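Local coordinates for protein thiazoline oxidase/subtilisin-like protease (Prochloron didemni, PDB 4H6X) that acts as a subtilisin-like patellamide maturation protease, probably cutting its precursor peptide and closing the product into a ring by transamidation, at residues I35-G40 and C132-M137; A74-I79 and E91-V96; S289-Q294 and V338-P343; Y44-F49 and C263-V268. All coordinates share one frame; numbering follows the deposited sequence.

Contact 1: I35-G40 and C132-M137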
loop_
_atom_site.group_PDB
_atom_site.type_symbol
_atom_site.label_atom_id
_atom_site.label_comp_id
_atom_site.label_asym_id
_atom_site.label_seq_id
_atom_site.Cartn_x
_atom_site.Cartn_y
_atom_site.Cartn_z
ATOM N N ILE A 35 -2.757 9.818 2.213
ATOM C CA ILE A 35 -2.407 8.769 1.257
ATOM C C ILE A 35 -3.640 8.525 0.396
ATOM O O ILE A 35 -4.717 8.266 0.921
ATOM C CB ILE A 35 -2.023 7.439 1.973
ATOM C CG1 ILE A 35 -0.843 7.648 2.950
ATOM C CG2 ILE A 35 -1.717 6.337 0.956
ATOM C CD1 ILE A 35 -0.901 6.742 4.174
ATOM N N VAL A 36 -3.482 8.628 -0.924
ATOM C CA VAL A 36 -4.580 8.303 -1.837
ATOM C C VAL A 36 -4.267 6.959 -2.466
ATOM O O VAL A 36 -3.206 6.775 -3.073
ATOM C CB VAL A 36 -4.815 9.387 -2.919
ATOM C CG1 VAL A 36 -5.960 8.983 -3.844
ATOM C CG2 VAL A 36 -5.132 10.733 -2.266
ATOM N N ILE A 37 -5.210 6.033 -2.333
ATOM C CA ILE A 37 -5.032 4.676 -2.815
ATOM C C ILE A 37 -5.873 4.463 -4.065
ATOM O O ILE A 37 -7.121 4.478 -4.015
ATOM C CB ILE A 37 -5.416 3.645 -1.723
ATOM C CG1 ILE A 37 -4.519 3.830 -0.484
ATOM C CG2 ILE A 37 -5.323 2.218 -2.247
ATOM C CD1 ILE A 37 -4.945 2.967 0.706
ATOM N N ILE A 38 -5.173 4.287 -5.180
ATOM C CA ILE A 38 -5.793 4.000 -6.460
ATOM C C ILE A 38 -5.833 2.486 -6.624
ATOM O O ILE A 38 -4.815 1.835 -6.937
ATOM C CB ILE A 38 -5.056 4.719 -7.623
ATOM C CG1 ILE A 38 -5.073 6.243 -7.384
ATOM C CG2 ILE A 38 -5.655 4.318 -8.973
ATOM C CD1 ILE A 38 -4.255 7.057 -8.387
ATOM N N ASP A 39 -7.017 1.914 -6.394
ATOM C CA ASP A 39 -7.163 0.457 -6.349
ATOM C C ASP A 39 -8.659 0.172 -6.471
ATOM O O ASP A 39 -9.401 1.015 -6.984
ATOM C CB ASP A 39 -6.589 -0.073 -5.015
ATOM C CG ASP A 39 -6.255 -1.573 -5.047
ATOM O OD1 ASP A 39 -6.877 -2.349 -5.813
ATOM O OD2 ASP A 39 -5.386 -1.986 -4.250
ATOM N N GLY A 40 -9.104 -0.989 -6.002
ATOM C CA GLY A 40 -10.545 -1.314 -5.982
ATOM C C GLY A 40 -11.294 -0.647 -4.839
ATOM O O GLY A 40 -10.804 0.302 -4.208
ATOM N N CYS A 132 -2.569 8.104 9.884
ATOM C CA CYS A 132 -2.612 8.945 8.677
ATOM C C CYS A 132 -4.001 8.985 8.085
ATOM O O CYS A 132 -4.824 8.096 8.355
ATOM C CB CYS A 132 -1.624 8.435 7.625
ATOM S SG CYS A 132 0.096 8.614 8.150
ATOM N N ARG A 133 -4.258 10.017 7.280
ATOM C CA ARG A 133 -5.524 10.168 6.560
ATOM C C ARG A 133 -5.432 9.360 5.268
ATOM O O ARG A 133 -4.442 9.453 4.530
ATOM C CB ARG A 133 -5.774 11.649 6.250
ATOM C CG ARG A 133 -7.082 11.972 5.532
ATOM C CD ARG A 133 -7.319 13.478 5.527
ATOM N NE ARG A 133 -8.386 13.870 4.610
ATOM C CZ ARG A 133 -8.192 14.442 3.422
ATOM N NH1 ARG A 133 -6.963 14.712 2.992
ATOM N NH2 ARG A 133 -9.234 14.759 2.664
ATOM N N VAL A 134 -6.446 8.541 5.008
ATOM C CA VAL A 134 -6.443 7.728 3.798
ATOM C C VAL A 134 -7.691 8.012 2.974
ATOM O O VAL A 134 -8.808 8.018 3.515
ATOM C CB VAL A 134 -6.354 6.220 4.111
ATOM C CG1 VAL A 134 -6.674 5.398 2.864
ATOM C CG2 VAL A 134 -4.970 5.861 4.655
ATOM N N ILE A 135 -7.480 8.274 1.683
ATOM C CA ILE A 135 -8.571 8.366 0.704
ATOM C C ILE A 135 -8.450 7.205 -0.276
ATOM O O ILE A 135 -7.439 7.071 -0.977
ATOM C CB ILE A 135 -8.546 9.696 -0.082
ATOM C CG1 ILE A 135 -8.758 10.883 0.875
ATOM C CG2 ILE A 135 -9.593 9.692 -1.219
ATOM C CD1 ILE A 135 -8.484 12.256 0.258
ATOM N N ASN A 136 -9.462 6.343 -0.292
ATOM C CA ASN A 136 -9.576 5.338 -1.335
ATOM C C ASN A 136 -10.251 5.931 -2.567
ATOM O O ASN A 136 -11.301 6.571 -2.461
ATOM C CB ASN A 136 -10.355 4.122 -0.826
ATOM C CG ASN A 136 -9.507 3.199 0.040
ATOM O OD1 ASN A 136 -8.703 2.409 -0.470
ATOM N ND2 ASN A 136 -9.701 3.271 1.343
ATOM N N MET A 137 -9.652 5.726 -3.734
ATOM C CA MET A 137 -10.275 6.133 -4.996
ATOM C C MET A 137 -10.557 4.871 -5.825
ATOM O O MET A 137 -9.721 4.458 -6.650
ATOM C CB MET A 137 -9.366 7.102 -5.760
ATOM C CG MET A 137 -10.020 7.723 -6.992
ATOM S SD MET A 137 -8.868 8.662 -8.031
ATOM C CE MET A 137 -8.330 9.900 -6.865
#
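Ile35 and Ile37 each give a backbone hydrogen bond to the strand 133-137 and take one from it. Ile35 N donates to Arg133 O (2.9 Å) and Ile37 N to Ile135 O (2.8 Å); in return Ile135 N reaches Ile35 O (2.9 Å) and Met137 N reaches Ile37 O (2.8 Å). All four are nearly straight, the least so being 167° at hydrogen. This alternation is the signature of a parallel pair, and the strand axes lie 23° apart. The Asn136 side chain runs alongside Ile37, with OD1 3.7 Å from Ile37 CB; this buried amide is satisfied by Thr114 OG1 at its oxygen and Tyr44 OH at its nitrogen.

On the same face, with CG1 anti to the carbonyl carbon (chi1 -61°), the extended Ile37 chain carries CD1 to 3.7 Å from Val134 CG1. Ile35 CD1 lies 3.9 Å from Cys132 CB. On the opposite face the bent end of Met137 brings CE to 3.9 Å from Val36 CG1.

Asp39 OD2, hydrogen-bonded to His109 ND1, probably forms with that histidine and Ser274 the catalytic triad expected of a subtilase. Helices 101-118 and 273-293 pack on the Ile35 face and helix 154-165 on the Val36 face, while strands 170-173 and 53-56 continue the parallel sheet beyond 34-39 and 133-138 respectively.

Contact 2: A74-I79 and E91-V96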
loop_
_atom_site.group_PDB
_atom_site.type_symbol
_atom_site.label_atom_id
_atom_site.label_comp_id
_atom_site.label_asym_id
_atom_site.label_seq_id
_atom_site.Cartn_x
_atom_site.Cartn_y
_atom_site.Cartn_z
ATOM N N ALA A 74 -17.821 -14.525 -0.770
ATOM C CA ALA A 74 -17.654 -15.801 -0.054
ATOM C C ALA A 74 -17.213 -16.903 -0.988
ATOM O O ALA A 74 -16.385 -17.728 -0.620
ATOM C CB ALA A 74 -18.937 -16.197 0.682
ATOM N N ALA A 75 -17.761 -16.908 -2.203
ATOM C CA ALA A 75 -17.369 -17.863 -3.222
ATOM C C ALA A 75 -15.889 -17.711 -3.597
ATOM O O ALA A 75 -15.152 -18.692 -3.682
ATOM C CB ALA A 75 -18.256 -17.721 -4.447
ATOM N N PHE A 76 -15.461 -16.474 -3.843
ATOM C CA PHE A 76 -14.046 -16.201 -4.128
ATOM C C PHE A 76 -13.174 -16.648 -2.956
ATOM O O PHE A 76 -12.130 -17.260 -3.149
ATOM C CB PHE A 76 -13.853 -14.699 -4.385
ATOM C CG PHE A 76 -12.443 -14.309 -4.721
ATOM C CD1 PHE A 76 -12.020 -14.261 -6.041
ATOM C CD2 PHE A 76 -11.550 -13.968 -3.720
ATOM C CE1 PHE A 76 -10.711 -13.892 -6.364
ATOM C CE2 PHE A 76 -10.243 -13.589 -4.028
ATOM C CZ PHE A 76 -9.824 -13.571 -5.353
ATOM N N GLN A 77 -13.602 -16.322 -1.742
ATOM C CA GLN A 77 -12.792 -16.609 -0.563
ATOM C C GLN A 77 -12.694 -18.098 -0.244
ATOM O O GLN A 77 -11.659 -18.552 0.242
ATOM C CB GLN A 77 -13.267 -15.796 0.637
ATOM C CG GLN A 77 -12.994 -14.313 0.436
ATOM C CD GLN A 77 -13.743 -13.428 1.399
ATOM O OE1 GLN A 77 -14.255 -13.888 2.424
ATOM N NE2 GLN A 77 -13.813 -12.134 1.080
ATOM N N SER A 78 -13.761 -18.847 -0.535
ATOM C CA SER A 78 -13.737 -20.312 -0.405
ATOM C C SER A 78 -12.735 -20.944 -1.362
ATOM O O SER A 78 -11.952 -21.810 -0.964
ATOM C CB SER A 78 -15.134 -20.929 -0.626
ATOM O OG SER A 78 -15.005 -22.314 -0.919
ATOM N N ILE A 79 -12.754 -20.500 -2.614
ATOM C CA ILE A 79 -11.784 -20.949 -3.619
ATOM C C ILE A 79 -10.329 -20.646 -3.210
ATOM O O ILE A 79 -9.448 -21.490 -3.383
ATOM C CB ILE A 79 -12.119 -20.370 -5.014
ATOM C CG1 ILE A 79 -13.419 -21.005 -5.536
ATOM C CG2 ILE A 79 -10.994 -20.613 -6.011
ATOM C CD1 ILE A 79 -14.103 -20.232 -6.650
ATOM N N GLU A 91 -11.110 -22.343 -13.564
ATOM C CA GLU A 91 -12.360 -23.045 -13.862
ATOM C C GLU A 91 -13.381 -22.889 -12.736
ATOM O O GLU A 91 -14.565 -22.685 -12.996
ATOM C CB GLU A 91 -12.099 -24.524 -14.179
ATOM C CG GLU A 91 -11.500 -24.753 -15.564
ATOM C CD GLU A 91 -10.817 -26.110 -15.721
ATOM O OE1 GLU A 91 -10.956 -26.985 -14.836
ATOM O OE2 GLU A 91 -10.131 -26.305 -16.746
ATOM N N ALA A 92 -12.911 -22.951 -11.490
ATOM C CA ALA A 92 -13.785 -22.802 -10.331
ATOM C C ALA A 92 -14.392 -21.399 -10.238
ATOM O O ALA A 92 -15.563 -21.261 -9.904
ATOM C CB ALA A 92 -13.034 -23.138 -9.054
ATOM N N LEU A 93 -13.591 -20.365 -10.521
ATOM C CA LEU A 93 -14.071 -18.972 -10.526
ATOM C C LEU A 93 -15.117 -18.764 -11.597
ATOM O O LEU A 93 -16.151 -18.120 -11.363
ATOM C CB LEU A 93 -12.912 -17.989 -10.762
ATOM C CG LEU A 93 -11.893 -17.852 -9.633
ATOM C CD1 LEU A 93 -10.598 -17.261 -10.168
ATOM C CD2 LEU A 93 -12.469 -17.026 -8.493
ATOM N N GLU A 94 -14.828 -19.315 -12.775
ATOM C CA GLU A 94 -15.724 -19.240 -13.928
ATOM C C GLU A 94 -17.031 -19.995 -13.681
ATOM O O GLU A 94 -18.085 -19.590 -14.159
ATOM C CB GLU A 94 -15.019 -19.777 -15.180
ATOM C CG GLU A 94 -15.742 -19.508 -16.499
ATOM C CD GLU A 94 -15.855 -18.029 -16.852
ATOM O OE1 GLU A 94 -15.127 -17.193 -16.275
ATOM O OE2 GLU A 94 -16.684 -17.700 -17.722
ATOM N N ALA A 95 -16.952 -21.086 -12.925
ATOM C CA ALA A 95 -18.126 -21.895 -12.604
ATOM C C ALA A 95 -19.131 -21.166 -11.694
ATOM O O ALA A 95 -20.333 -21.407 -11.777
ATOM C CB ALA A 95 -17.693 -23.221 -11.978
ATOM N N VAL A 96 -18.644 -20.265 -10.844
ATOM C CA VAL A 96 -19.491 -19.699 -9.793
ATOM C C VAL A 96 -19.589 -18.164 -9.802
ATOM O O VAL A 96 -20.648 -17.609 -9.533
ATOM C CB VAL A 96 -19.104 -20.264 -8.400
ATOM C CG1 VAL A 96 -17.775 -19.695 -7.903
ATOM C CG2 VAL A 96 -20.214 -20.037 -7.385
#
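Ile79 carries CG1 beside its backbone N (chi1 -69°), and its extended second torsion sends CD1 against the last turns of helix 87-96. There that one methyl meets three residues: it is 3.9 Å from Ala92 CB, 4.0 Å from Leu93 CD2 and 3.9 Å from Val96 CG1. It also lies close over the turn itself, 3.7 Å from the backbone oxygen Ala92 O. Phe76 holds its ring on the carbonyl side, CG anti to the N (chi1 -179°), which lets CD1 approach Leu93 CD2 at 3.7 Å. Leu93 CD2 is therefore shared between the aromatic ring and the Ile79 methyl. At the other end Val96 CG1 touches Ala75 CB at 4.0 Å.

The side chains that meet are all apolar, and no hydrogen bond crosses. Small alanines on each helix, Ala75 and Ala92, face the partner, yet the segment axes still stand 10.3 Å apart, so side-chain ends rather than close backbones make the contact. At 160° the helices run nearly antiparallel, as the successive arms of a helical hairpin.

Helix 101-118 closes the buried side: Phe76 packs on its Ile104, Val105 and Asp108, and Leu93 on its Lys101, which also pairs with Glu94 in a salt bridge. Helices 70-82 and 87-96 thus lean on that longer helix.

Contact 3: S289-Q294 and V338-P343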
loop_
_atom_site.group_PDB
_atom_site.type_symbol
_atom_site.label_atom_id
_atom_site.label_comp_id
_atom_site.label_asym_id
_atom_site.label_seq_id
_atom_site.Cartn_x
_atom_site.Cartn_y
_atom_site.Cartn_z
ATOM N N SER A 289 5.237 11.728 8.500
ATOM C CA SER A 289 4.593 12.120 9.760
ATOM C C SER A 289 5.595 12.726 10.754
ATOM O O SER A 289 5.288 13.685 11.472
ATOM C CB SER A 289 3.875 10.924 10.383
ATOM O OG SER A 289 2.856 10.482 9.510
ATOM N N LEU A 290 6.796 12.166 10.765
ATOM C CA LEU A 290 7.878 12.611 11.640
ATOM C C LEU A 290 8.429 13.983 11.212
ATOM O O LEU A 290 8.834 14.782 12.056
ATOM C CB LEU A 290 8.971 11.553 11.638
ATOM C CG LEU A 290 9.660 11.169 12.939
ATOM C CD1 LEU A 290 8.654 11.009 14.076
ATOM C CD2 LEU A 290 10.437 9.886 12.691
ATOM N N GLN A 291 8.422 14.256 9.904
ATOM C CA GLN A 291 8.768 15.580 9.388
ATOM C C GLN A 291 7.806 16.627 9.941
ATOM O O GLN A 291 8.243 17.649 10.481
ATOM C CB GLN A 291 8.768 15.602 7.856
ATOM C CG GLN A 291 9.942 14.885 7.202
ATOM C CD GLN A 291 9.816 14.817 5.683
ATOM O OE1 GLN A 291 8.708 14.826 5.136
ATOM N NE2 GLN A 291 10.952 14.738 4.994
ATOM N N VAL A 292 6.503 16.353 9.821
ATOM C CA VAL A 292 5.442 17.195 10.397
ATOM C C VAL A 292 5.556 17.326 11.923
ATOM O O VAL A 292 5.356 18.416 12.465
ATOM C CB VAL A 292 4.024 16.683 10.027
ATOM C CG1 VAL A 292 2.943 17.558 10.652
ATOM C CG2 VAL A 292 3.844 16.650 8.522
ATOM N N GLN A 293 5.873 16.226 12.607
ATOM C CA GLN A 293 6.034 16.229 14.070
ATOM C C GLN A 293 7.138 17.182 14.530
ATOM O O GLN A 293 7.008 17.836 15.564
ATOM C CB GLN A 293 6.318 14.820 14.598
ATOM C CG GLN A 293 6.503 14.734 16.111
ATOM C CD GLN A 293 6.719 13.314 16.602
ATOM O OE1 GLN A 293 5.862 12.441 16.426
ATOM N NE2 GLN A 293 7.870 13.073 17.222
ATOM N N GLN A 294 8.214 17.256 13.754
ATOM C CA GLN A 294 9.348 18.112 14.086
ATOM C C GLN A 294 9.170 19.538 13.569
ATOM O O GLN A 294 10.144 20.285 13.452
ATOM C CB GLN A 294 10.650 17.484 13.583
ATOM C CG GLN A 294 10.953 16.153 14.260
ATOM C CD GLN A 294 12.326 15.606 13.927
ATOM O OE1 GLN A 294 13.091 16.216 13.175
ATOM N NE2 GLN A 294 12.646 14.444 14.488
ATOM N N VAL A 338 19.541 9.503 8.013
ATOM C CA VAL A 338 19.639 10.474 6.912
ATOM C C VAL A 338 18.650 11.622 7.099
ATOM O O VAL A 338 18.996 12.781 6.909
ATOM C CB VAL A 338 19.437 9.811 5.522
ATOM C CG1 VAL A 338 19.165 10.857 4.443
ATOM C CG2 VAL A 338 20.653 8.971 5.137
ATOM N N LEU A 339 17.418 11.298 7.484
ATOM C CA LEU A 339 16.359 12.292 7.531
ATOM C C LEU A 339 16.419 13.177 8.765
ATOM O O LEU A 339 16.143 14.361 8.676
ATOM C CB LEU A 339 14.977 11.624 7.446
ATOM C CG LEU A 339 14.581 11.071 6.076
ATOM C CD1 LEU A 339 13.440 10.066 6.197
ATOM C CD2 LEU A 339 14.232 12.217 5.130
ATOM N N PHE A 340 16.774 12.595 9.908
ATOM C CA PHE A 340 16.664 13.287 11.188
ATOM C C PHE A 340 17.945 13.248 12.031
ATOM O O PHE A 340 18.005 13.873 13.091
ATOM C CB PHE A 340 15.489 12.720 11.999
ATOM C CG PHE A 340 14.236 12.502 11.194
ATOM C CD1 PHE A 340 13.434 13.576 10.819
ATOM C CD2 PHE A 340 13.864 11.220 10.803
ATOM C CE1 PHE A 340 12.279 13.371 10.068
ATOM C CE2 PHE A 340 12.717 11.008 10.053
ATOM C CZ PHE A 340 11.924 12.083 9.684
ATOM N N GLY A 341 18.959 12.523 11.565
ATOM C CA GLY A 341 20.213 12.378 12.314
ATOM C C GLY A 341 21.374 13.026 11.582
ATOM O O GLY A 341 21.212 14.057 10.930
ATOM N N GLN A 342 22.549 12.412 11.693
ATOM C CA GLN A 342 23.763 12.919 11.056
ATOM C C GLN A 342 24.339 11.801 10.211
ATOM O O GLN A 342 25.152 11.022 10.697
ATOM C CB GLN A 342 24.796 13.389 12.104
ATOM C CG GLN A 342 24.349 14.552 12.991
ATOM C CD GLN A 342 24.025 15.814 12.210
ATOM O OE1 GLN A 342 24.782 16.227 11.324
ATOM N NE2 GLN A 342 22.894 16.435 12.533
ATOM N N PRO A 343 23.894 11.693 8.940
ATOM C CA PRO A 343 24.321 10.537 8.155
ATOM C C PRO A 343 25.794 10.622 7.802
ATOM O O PRO A 343 26.349 11.717 7.706
ATOM C CB PRO A 343 23.471 10.638 6.875
ATOM C CG PRO A 343 23.133 12.099 6.770
ATOM C CD PRO A 343 22.964 12.560 8.193
#
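Leu290 and Phe340 make the apolar part of this contact. The leucine comes over one face of the ring, toward its rim, with CG 4.0 Å above the plane. Leu290 CB is 3.6 Å from Phe340 CZ, and Leu290 CD2 is 3.7 Å from Phe340 CE2. On the opposite face lies CB of Leu339, the residue before the phenylalanine, so the ring is sandwiched between two leucines. Its position follows from a first torsion of -44°, which keeps CG beside the backbone N and sends the ring across to helix 289-293.

Two glutamines also touch the ring, without any hydrogen bond across the segments. The extended Gln294 side chain brings OE1 to 3.6 Å from Phe340 CD1, its amide plane turned 66° from the ring. Gln291 approaches with its stem: CG stands 4.0 Å from Phe340 CE1, while the amide is turned 81° from the ring plane. The amide's polar needs are met elsewhere, OE1 accepting from Asp299 N; NE2 lies 4.1 Å from Leu339 CD2. Replacing Phe340 by an alanine would probably open a gap beside Leu290 and leave the Gln294 amide free to turn.

Both helices end here, Gln294 and Gly341 being the first residues to depart from helical geometry. Helix 300-309 completes the packing: its Val303 touches Gln291, and its Ala302 and Ala306 touch Leu339. The C-terminal ends of helices 273-293 and 332-340 are thereby joined through a third helix as well as directly.

Contact 4: Y44-F49 and C263-V268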
loop_
_atom_site.group_PDB
_atom_site.type_symbol
_atom_site.label_atom_id
_atom_site.label_comp_id
_atom_site.label_asym_id
_atom_site.label_seq_id
_atom_site.Cartn_x
_atom_site.Cartn_y
_atom_site.Cartn_z
ATOM N N TYR A 44 -15.488 -0.896 4.100
ATOM C CA TYR A 44 -15.378 -0.046 5.292
ATOM C C TYR A 44 -16.191 -0.511 6.504
ATOM O O TYR A 44 -16.186 0.167 7.528
ATOM C CB TYR A 44 -15.797 1.391 4.956
ATOM C CG TYR A 44 -14.741 2.235 4.293
ATOM C CD1 TYR A 44 -13.525 1.681 3.863
ATOM C CD2 TYR A 44 -14.965 3.588 4.061
ATOM C CE1 TYR A 44 -12.558 2.466 3.247
ATOM C CE2 TYR A 44 -14.001 4.369 3.449
ATOM C CZ TYR A 44 -12.808 3.805 3.040
ATOM O OH TYR A 44 -11.856 4.593 2.412
ATOM N N THR A 45 -16.891 -1.638 6.392
ATOM C CA THR A 45 -17.563 -2.229 7.565
ATOM C C THR A 45 -16.612 -3.070 8.425
ATOM O O THR A 45 -16.968 -3.450 9.532
ATOM C CB THR A 45 -18.797 -3.095 7.197
ATOM O OG1 THR A 45 -18.386 -4.261 6.465
ATOM C CG2 THR A 45 -19.809 -2.306 6.387
ATOM N N LEU A 46 -15.407 -3.357 7.931
ATOM C CA LEU A 46 -14.454 -4.162 8.709
ATOM C C LEU A 46 -13.910 -3.386 9.897
ATOM O O LEU A 46 -13.590 -2.198 9.774
ATOM C CB LEU A 46 -13.316 -4.679 7.833
ATOM C CG LEU A 46 -13.755 -5.383 6.548
ATOM C CD1 LEU A 46 -12.558 -5.873 5.750
ATOM C CD2 LEU A 46 -14.712 -6.533 6.844
ATOM N N SER A 47 -13.804 -4.057 11.047
ATOM C CA SER A 47 -13.431 -3.388 12.297
ATOM C C SER A 47 -12.034 -2.774 12.252
ATOM O O SER A 47 -11.775 -1.793 12.940
ATOM C CB SER A 47 -13.565 -4.324 13.510
ATOM O OG SER A 47 -12.755 -5.487 13.375
ATOM N N CYS A 48 -11.148 -3.327 11.426
ATOM C CA CYS A 48 -9.812 -2.748 11.264
ATOM C C CYS A 48 -9.837 -1.295 10.787
ATOM O O CYS A 48 -8.862 -0.574 10.970
ATOM C CB CYS A 48 -8.940 -3.616 10.357
ATOM S SG CYS A 48 -9.472 -3.680 8.631
ATOM N N PHE A 49 -10.947 -0.872 10.186
ATOM C CA PHE A 49 -11.123 0.509 9.759
ATOM C C PHE A 49 -11.898 1.356 10.767
ATOM O O PHE A 49 -12.024 2.568 10.599
ATOM C CB PHE A 49 -11.767 0.575 8.373
ATOM C CG PHE A 49 -10.969 -0.128 7.311
ATOM C CD1 PHE A 49 -11.568 -1.058 6.466
ATOM C CD2 PHE A 49 -9.603 0.127 7.169
ATOM C CE1 PHE A 49 -10.825 -1.716 5.496
ATOM C CE2 PHE A 49 -8.854 -0.530 6.200
ATOM C CZ PHE A 49 -9.465 -1.454 5.364
ATOM N N CYS A 263 -16.104 -8.468 3.616
ATOM C CA CYS A 263 -17.294 -9.133 4.182
ATOM C C CYS A 263 -17.033 -10.066 5.360
ATOM O O CYS A 263 -17.930 -10.798 5.779
ATOM C CB CYS A 263 -18.070 -9.881 3.102
ATOM S SG CYS A 263 -18.649 -8.824 1.768
ATOM N N THR A 264 -15.816 -10.045 5.888
ATOM C CA THR A 264 -15.494 -10.876 7.033
ATOM C C THR A 264 -14.426 -10.251 7.910
ATOM O O THR A 264 -13.586 -9.493 7.439
ATOM C CB THR A 264 -15.096 -12.316 6.651
ATOM O OG1 THR A 264 -14.714 -13.017 7.838
ATOM C CG2 THR A 264 -13.916 -12.341 5.673
ATOM N N GLU A 265 -14.464 -10.598 9.191
ATOM C CA GLU A 265 -13.494 -10.093 10.143
ATOM C C GLU A 265 -12.190 -10.879 10.118
ATOM O O GLU A 265 -11.181 -10.398 10.628
ATOM C CB GLU A 265 -14.085 -10.045 11.557
ATOM C CG GLU A 265 -15.060 -8.898 11.756
ATOM C CD GLU A 265 -14.409 -7.523 11.593
ATOM O OE1 GLU A 265 -13.257 -7.326 12.045
ATOM O OE2 GLU A 265 -15.063 -6.634 11.025
ATOM N N GLU A 266 -12.210 -12.059 9.501
ATOM C CA GLU A 266 -11.026 -12.920 9.437
ATOM C C GLU A 266 -10.007 -12.412 8.405
ATOM O O GLU A 266 -10.339 -12.249 7.233
ATOM C CB GLU A 266 -11.428 -14.367 9.122
ATOM C CG GLU A 266 -10.294 -15.388 9.141
ATOM C CD GLU A 266 -10.753 -16.807 8.787
ATOM O OE1 GLU A 266 -11.960 -17.021 8.515
ATOM O OE2 GLU A 266 -9.901 -17.724 8.779
ATOM N N PRO A 267 -8.763 -12.156 8.846
ATOM C CA PRO A 267 -7.743 -11.694 7.902
ATOM C C PRO A 267 -7.129 -12.836 7.103
ATOM O O PRO A 267 -7.418 -13.999 7.371
ATOM C CB PRO A 267 -6.701 -11.033 8.808
ATOM C CG PRO A 267 -6.865 -11.695 10.134
ATOM C CD PRO A 267 -8.318 -12.052 10.250
ATOM N N VAL A 268 -6.302 -12.503 6.117
ATOM C CA VAL A 268 -5.674 -13.506 5.261
ATOM C C VAL A 268 -4.271 -13.043 4.883
ATOM O O VAL A 268 -4.030 -11.847 4.721
ATOM C CB VAL A 268 -6.532 -13.819 3.999
ATOM C CG1 VAL A 268 -6.702 -12.594 3.092
ATOM C CG2 VAL A 268 -5.959 -14.993 3.222
HETATM O O HOH W 1 -17.463 -5.941 10.588
HETATM O O HOH W 2 -11.305 -6.152 10.267
#
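Glu265 OE2 is gripped by the backbone N of Ser47 and by water 1. The Ser47 N bond is 2.9 Å long, 156° at hydrogen, and meets the syn lone pair. The arrangement is a carboxylate docked on the start of the 3-10 turn 47-49, and it joins two loops: the one that follows strand 34-39, and the one between strands 257-259 and 268-270, where Thr264 forms an ST turn.

Water 1 donates to OE2 and also to Thr45 O, at 2.8 Å. Water 2 accepts from Cys48 N (3.1 Å) and donates to Glu265 OE1 (2.9 Å), so direct and water-mediated bonds together engage the backbone of three residues of the loop 45-48. With OG between backbone N and carbonyl carbon (chi1 59°), the Ser47 hydroxyl faces the same carboxylate, but the modelled 2.3 Å from Ser47 OG to Glu265 OE1 is too short to be trusted in detail. Glu265 reaches the loop by a bend at chi2 (-63°). The Ser47 N-H and the two waters, all donating to it, would probably favour the ionised carboxylate.

Beside this polar cluster, Leu46 CD2 comes within 3.2 Å of Thr264 O, and Leu46 also rests on Ala260. Pro124 touches both Ser47 and Glu265, and Asp43 OD2 accepts from Cys263 N, a second tie between the loops. The ST turn itself is closed by the Glu266 N bond to Thr264 OG1, 3.2 Å long.

In the fold
Contact 1 lies in the parallel sheet at the heart of the subtilisin-like fold, its centre about 9 Å from that of the chain; the other three are nearer the periphery. Along the chain contacts 1 and 4 cross, contact 2 is nested inside both, and contact 3 follows in series. Contact 4, with its centre about 17 Å from that of contact 1, touches it through Asn136 ND2 and Tyr44 OH, and meets contact 2 through Thr264 and Gln77. Contact 3 touches contact 1 where Ser289 meets Cys132. Contacts 2 and 3, with centres about 47 Å apart, are helical packings on opposite sides of the chain centre, whereas the sheet carrying the probable catalytic Asp39 lies in the middle.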